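PDB 5AH0: lipase from Pelosinus fermentans, which hydrolyses ester bonds as a lipase, including those of the polyester poly(butylene adipate-co-terephthalate), and carries a bound zinc ion. Local coordinates for residues S270-N275 and M283-Y288; K180-S185 and L196-K201. All coordinates share one frame; numbering follows the deposited sequence.

Contact 1: residues S270-N275 and M283-Y288; sequences SILTSN and MTPLLY
Ser-270 lays its CB over one face of the Tyr-288 ring, displaced toward the rim. Ser-270 CB is 3.9 Å from the centroid of the Tyr-288 ring and 23° off its normal, a CH-pi contact rather than a polar one. With CG anti to the backbone N (chi1 175°), the tyrosine ring is swung toward Ser-270, whose CA also faces CD1 and CE1 of Tyr-288. Next to it Pro-285 meets backbone: CG is 3.3 Å from Ile-271 O, and CD comes against Ser-270 O. The latter oxygen also touches CB and CG2 of Thr-284. Leu-272 lies alongside the backbone of 283-285, its CB 3.6 Å from Met-283 O and its CD1 3.9 Å from Pro-285 CA. No direct hydrogen bond crosses; instead one water accepts from Leu-272 N at 2.7 Å and donates to Met-283 O.

Pro-285 O is gripped twice, by Thr-284 OG1 (2.9 Å) and by Tyr-288 N, which arrive from opposite faces of its carbonyl plane. Without the ring of Tyr-288, as with an alanine here, Ser-270 CB would probably lose the aromatic face it rests on, and a gap would open beside it. The tyrosine side chain also lies about 4 Å from a bound di(hydroxyethyl)ether molecule. Pro-285 to Tyr-288 form a type I beta turn leading into helix 288-294, and the contact as a whole folds back the long surface loop that follows strand 258-265 of the alpha/beta-hydrolase sheet.

Contact 2: residues K180-S185 and L196-K201; sequences KNLVAS and LIYDFK
Val-183 sets its CG2 over one face of the Tyr-198 ring, 4.2 Å above the plane and shifted toward the rim. At the edge of that ring, in its plane, lies Phe-200 CD1. Seen from the phenylalanine, Tyr-198 CD1 stands over one face, again off-centre, so the two aromatic groups are turned well out of parallel. Val-183 CG2 is also 3.8 Å from Phe-200 CZ, approaching that ring obliquely. Here, in the stretch of chain that leads from strand 153-159 to the neighbouring strand 258-265 of the alpha/beta-hydrolase sheet, helix 173-190 packs against the irregular segment that follows it.

The valine serves both flanks because its branches diverge: CG1 is anti to the backbone N (chi1 180°) and goes to Leu-196, while CG2 is left for the rings. Leu-196 CD2 touches Val-183 CG1 at 3.9 Å and also lies 3.7 Å from Val-183 O, the two side chains crossing at a slant. One residue earlier on the helix, Leu-182 CD2 comes 4.2 Å from Tyr-198 OH. That hydroxyl is hydrogen-bonded to Met-13 O, which gives the polar end of a buried tyrosine a partner. Helix 215-223 closes over the group: Leu-215 packs on both Val-183 and Leu-196, and Phe-223 meets the Phe-200 ring edge-to-face. No hydrogen bond joins the two segments; the touching residues are buried and meet mainly through carbon.

Asp-199 OD2 forms a salt bridge with Arg-87. Around Phe-200 the chain makes an Asx turn: the nearly straight bond (173°) from Lys-201 N reaches Asp-199 OD1 at 3.2 Å, from above the carboxylate plane.

In the fold
The two contacts follow one another along the chain, with contact 2 closed before contact 1 opens, and their centres are about 18 Å apart. Leu-286, in the turn of contact 1, joins them: its CD2 packs 3.8 Å from Ser-185 CB, and its CD1 lies 3.9 Å from Asn-181 O, both on the helix of contact 2. A second tie is polar, from Ser-185 OG to Pro-278 O in the loop between the segments of contact 1. Contact 2 is buried, its centre about 16 Å from the centre of the chain, whereas contact 1 lies at the surface, its centre about 24 Å from that point. Neither supplies a ligand to the zinc, which is held by Asp-56, His-76, His-82 and Asp-233.

Contact 1: residues S270-N275 and M283-Y288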
loop_
_atom_site.group_PDB
_atom_site.type_symbol
_atom_site.label_atom_id
_atom_site.label_comp_id
_atom_site.label_asym_id
_atom_site.label_seq_id
_atom_site.Cartn_x
_atom_site.Cartn_y
_atom_site.Cartn_z
ATOM N N SER A 270 -21.542 2.353 14.980
ATOM C CA SER A 270 -21.005 3.093 16.111
ATOM C C SER A 270 -20.721 2.195 17.320
ATOM O O SER A 270 -20.006 2.597 18.236
ATOM C CB SER A 270 -21.966 4.216 16.510
ATOM O OG SER A 270 -23.159 3.703 17.095
ATOM N N ILE A 271 -21.259 0.977 17.320
ATOM C CA ILE A 271 -21.075 0.057 18.450
ATOM C C ILE A 271 -19.782 -0.735 18.334
ATOM O O ILE A 271 -19.510 -1.313 17.292
ATOM C CB ILE A 271 -22.211 -0.978 18.560
ATOM C CG1 ILE A 271 -23.588 -0.318 18.624
ATOM C CG2 ILE A 271 -21.969 -1.877 19.773
ATOM C CD1 ILE A 271 -24.024 0.071 20.018
ATOM N N LEU A 272 -19.009 -0.799 19.411
ATOM C CA LEU A 272 -17.722 -1.482 19.386
ATOM C C LEU A 272 -17.779 -2.930 19.888
ATOM O O LEU A 272 -18.218 -3.197 21.003
ATOM C CB LEU A 272 -16.703 -0.715 20.230
ATOM C CG LEU A 272 -15.343 -1.400 20.349
ATOM C CD1 LEU A 272 -14.552 -1.294 19.040
ATOM C CD2 LEU A 272 -14.567 -0.807 21.491
ATOM N N THR A 273 -17.317 -3.845 19.043
ATOM C CA THR A 273 -17.087 -5.244 19.376
ATOM C C THR A 273 -15.637 -5.431 19.812
ATOM O O THR A 273 -14.758 -4.659 19.404
ATOM C CB THR A 273 -17.378 -6.138 18.163
ATOM O OG1 THR A 273 -18.737 -5.948 17.751
ATOM C CG2 THR A 273 -17.148 -7.610 18.473
ATOM N N SER A 274 -15.372 -6.454 20.624
ATOM C CA SER A 274 -14.000 -6.780 21.027
ATOM C C SER A 274 -13.178 -7.358 19.874
ATOM O O SER A 274 -11.985 -7.623 20.008
ATOM C CB SER A 274 -14.014 -7.788 22.164
ATOM O OG SER A 274 -14.656 -8.978 21.732
ATOM N N ASN A 275 -13.824 -7.517 18.731
ATOM C CA ASN A 275 -13.245 -8.211 17.603
ATOM C C ASN A 275 -12.551 -7.258 16.628
ATOM O O ASN A 275 -11.960 -7.695 15.646
ATOM C CB ASN A 275 -14.360 -8.983 16.889
ATOM C CG ASN A 275 -13.890 -10.281 16.296
ATOM O OD1 ASN A 275 -12.843 -10.809 16.679
ATOM N ND2 ASN A 275 -14.681 -10.827 15.373
ATOM N N MET A 283 -14.635 5.301 21.850
ATOM C CA MET A 283 -15.056 3.950 22.220
ATOM C C MET A 283 -16.017 3.407 21.169
ATOM O O MET A 283 -16.910 2.629 21.470
ATOM C CB MET A 283 -15.695 3.936 23.610
ATOM C CG MET A 283 -14.841 4.575 24.708
ATOM S SD MET A 283 -13.669 3.476 25.536
ATOM C CE MET A 283 -12.355 3.286 24.332
ATOM N N THR A 284 -15.862 3.892 19.945
ATOM C CA THR A 284 -16.518 3.319 18.785
ATOM C C THR A 284 -15.519 2.433 18.038
ATOM O O THR A 284 -14.336 2.364 18.410
ATOM C CB THR A 284 -17.040 4.416 17.843
ATOM O OG1 THR A 284 -15.926 5.102 17.261
ATOM C CG2 THR A 284 -17.910 5.392 18.590
ATOM N N PRO A 285 -15.964 1.770 16.968
ATOM C CA PRO A 285 -14.913 1.191 16.107
ATOM C C PRO A 285 -13.972 2.303 15.590
ATOM O O PRO A 285 -14.455 3.430 15.424
ATOM C CB PRO A 285 -15.705 0.556 14.965
ATOM C CG PRO A 285 -17.029 0.177 15.611
ATOM C CD PRO A 285 -17.315 1.329 16.585
ATOM N N LEU A 286 -12.691 2.002 15.348
ATOM C CA LEU A 286 -11.722 2.997 14.875
ATOM C C LEU A 286 -12.217 3.759 13.651
ATOM O O LEU A 286 -12.119 4.974 13.593
ATOM C CB LEU A 286 -10.376 2.331 14.535
ATOM C CG LEU A 286 -9.262 3.223 13.964
ATOM C CD1 LEU A 286 -8.943 4.350 14.944
ATOM C CD2 LEU A 286 -7.981 2.443 13.682
ATOM N N LEU A 287 -12.773 3.042 12.682
ATOM C CA LEU A 287 -13.128 3.634 11.409
ATOM C C LEU A 287 -14.432 4.430 11.414
ATOM O O LEU A 287 -14.794 5.028 10.392
ATOM C CB LEU A 287 -13.217 2.533 10.359
ATOM C CG LEU A 287 -11.910 1.778 10.103
ATOM C CD1 LEU A 287 -12.107 0.762 9.010
ATOM C CD2 LEU A 287 -10.823 2.774 9.735
ATOM N N TYR A 288 -15.147 4.427 12.541
ATOM C CA TYR A 288 -16.460 5.052 12.583
ATOM C C TYR A 288 -16.445 6.560 12.228
ATOM O O TYR A 288 -17.180 6.990 11.344
ATOM C CB TYR A 288 -17.120 4.835 13.946
ATOM C CG TYR A 288 -18.439 5.575 14.064
ATOM C CD1 TYR A 288 -19.577 5.119 13.406
ATOM C CD2 TYR A 288 -18.543 6.739 14.821
ATOM C CE1 TYR A 288 -20.797 5.810 13.499
ATOM C CE2 TYR A 288 -19.750 7.429 14.931
ATOM C CZ TYR A 288 -20.871 6.958 14.270
ATOM O OH TYR A 288 -22.057 7.643 14.367
HETATM O O HOH W 1 -19.305 0.470 21.780
#

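Contact 2: residues K180-S185 and L196-K201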
loop_
_atom_site.group_PDB
_atom_site.type_symbol
_atom_site.label_atom_id
_atom_site.label_comp_id
_atom_site.label_asym_id
_atom_site.label_seq_id
_atom_site.Cartn_x
_atom_site.Cartn_y
_atom_site.Cartn_z
ATOM N N LYS A 180 -2.401 9.047 14.000
ATOM C CA LYS A 180 -2.263 9.000 15.446
ATOM C C LYS A 180 -3.208 7.978 16.062
ATOM O O LYS A 180 -2.794 7.146 16.873
ATOM C CB LYS A 180 -2.528 10.375 16.048
ATOM C CG LYS A 180 -1.417 11.384 15.806
ATOM C CD LYS A 180 -1.949 12.804 15.940
ATOM C CE LYS A 180 -0.816 13.771 16.214
ATOM N NZ LYS A 180 -1.256 15.180 16.149
ATOM N N ASN A 181 -4.471 8.002 15.648
ATOM C CA ASN A 181 -5.450 7.101 16.237
ATOM C C ASN A 181 -5.224 5.641 15.862
ATOM O O ASN A 181 -5.510 4.748 16.653
ATOM C CB ASN A 181 -6.855 7.522 15.842
ATOM C CG ASN A 181 -7.371 8.652 16.698
ATOM O OD1 ASN A 181 -7.748 8.445 17.857
ATOM N ND2 ASN A 181 -7.388 9.862 16.139
ATOM N N LEU A 182 -4.684 5.382 14.676
ATOM C CA LEU A 182 -4.386 4.000 14.318
ATOM C C LEU A 182 -3.300 3.423 15.226
ATOM O O LEU A 182 -3.414 2.296 15.685
ATOM C CB LEU A 182 -3.957 3.880 12.858
ATOM C CG LEU A 182 -3.673 2.412 12.528
ATOM C CD1 LEU A 182 -4.579 1.901 11.449
ATOM C CD2 LEU A 182 -2.214 2.194 12.156
ATOM N N VAL A 183 -2.245 4.185 15.485
ATOM C CA VAL A 183 -1.204 3.712 16.393
ATOM C C VAL A 183 -1.777 3.503 17.781
ATOM O O VAL A 183 -1.566 2.468 18.401
ATOM C CB VAL A 183 -0.023 4.687 16.491
ATOM C CG1 VAL A 183 1.035 4.149 17.461
ATOM C CG2 VAL A 183 0.576 4.908 15.132
ATOM N N ALA A 184 -2.522 4.494 18.252
ATOM C CA ALA A 184 -3.142 4.418 19.561
ATOM C C ALA A 184 -4.070 3.224 19.629
ATOM O O ALA A 184 -4.113 2.515 20.636
ATOM C CB ALA A 184 -3.897 5.690 19.857
ATOM N N SER A 185 -4.780 2.976 18.535
ATOM C CA SER A 185 -5.705 1.853 18.473
ATOM C C SER A 185 -4.984 0.517 18.582
ATOM O O SER A 185 -5.427 -0.368 19.305
ATOM C CB SER A 185 -6.508 1.880 17.177
ATOM O OG SER A 185 -7.392 0.770 17.114
ATOM N N LEU A 196 4.342 -0.617 22.550
ATOM C CA LEU A 196 4.045 -1.096 21.203
ATOM C C LEU A 196 5.238 -0.923 20.267
ATOM O O LEU A 196 5.822 0.156 20.179
ATOM C CB LEU A 196 2.840 -0.348 20.629
ATOM C CG LEU A 196 2.422 -0.683 19.197
ATOM C CD1 LEU A 196 1.611 -1.980 19.148
ATOM C CD2 LEU A 196 1.596 0.475 18.622
ATOM N N ILE A 197 5.604 -1.986 19.567
ATOM C CA ILE A 197 6.664 -1.888 18.580
ATOM C C ILE A 197 6.068 -1.390 17.269
ATOM O O ILE A 197 5.348 -2.114 16.580
ATOM C CB ILE A 197 7.373 -3.225 18.374
ATOM C CG1 ILE A 197 7.812 -3.787 19.729
ATOM C CG2 ILE A 197 8.556 -3.061 17.422
ATOM C CD1 ILE A 197 8.463 -5.145 19.654
ATOM N N TYR A 198 6.325 -0.128 16.960
ATOM C CA TYR A 198 5.848 0.478 15.730
ATOM C C TYR A 198 6.837 1.548 15.305
ATOM O O TYR A 198 7.296 2.336 16.128
ATOM C CB TYR A 198 4.445 1.069 15.915
ATOM C CG TYR A 198 3.754 1.434 14.619
ATOM C CD1 TYR A 198 4.110 2.585 13.916
ATOM C CD2 TYR A 198 2.736 0.636 14.097
ATOM C CE1 TYR A 198 3.473 2.934 12.719
ATOM C CE2 TYR A 198 2.090 0.974 12.895
ATOM C CZ TYR A 198 2.468 2.126 12.220
ATOM O OH TYR A 198 1.850 2.468 11.046
ATOM N N ASP A 199 7.182 1.568 14.024
ATOM C CA ASP A 199 8.168 2.513 13.532
ATOM C C ASP A 199 7.739 3.187 12.232
ATOM O O ASP A 199 7.349 2.513 11.282
ATOM C CB ASP A 199 9.508 1.817 13.327
ATOM C CG ASP A 199 10.544 2.743 12.734
ATOM O OD1 ASP A 199 10.510 3.952 13.063
ATOM O OD2 ASP A 199 11.379 2.272 11.937
ATOM N N PHE A 200 7.846 4.511 12.170
ATOM C CA PHE A 200 7.354 5.216 10.992
ATOM C C PHE A 200 8.322 5.163 9.826
ATOM O O PHE A 200 7.950 5.486 8.690
ATOM C CB PHE A 200 6.999 6.656 11.343
ATOM C CG PHE A 200 5.819 6.752 12.262
ATOM C CD1 PHE A 200 4.538 6.555 11.774
ATOM C CD2 PHE A 200 5.986 7.026 13.608
ATOM C CE1 PHE A 200 3.444 6.624 12.612
ATOM C CE2 PHE A 200 4.898 7.104 14.451
ATOM C CZ PHE A 200 3.625 6.896 13.953
ATOM N N LYS A 201 9.547 4.722 10.111
ATOM C CA LYS A 201 10.565 4.525 9.087
ATOM C C LYS A 201 10.764 5.785 8.255
ATOM O O LYS A 201 10.614 5.770 7.030
ATOM C CB LYS A 201 10.192 3.337 8.197
ATOM C CG LYS A 201 10.002 2.041 8.964
ATOM C CD LYS A 201 9.171 1.046 8.171
ATOM C CE LYS A 201 8.451 0.057 9.084
ATOM N NZ LYS A 201 7.035 -0.209 8.614
#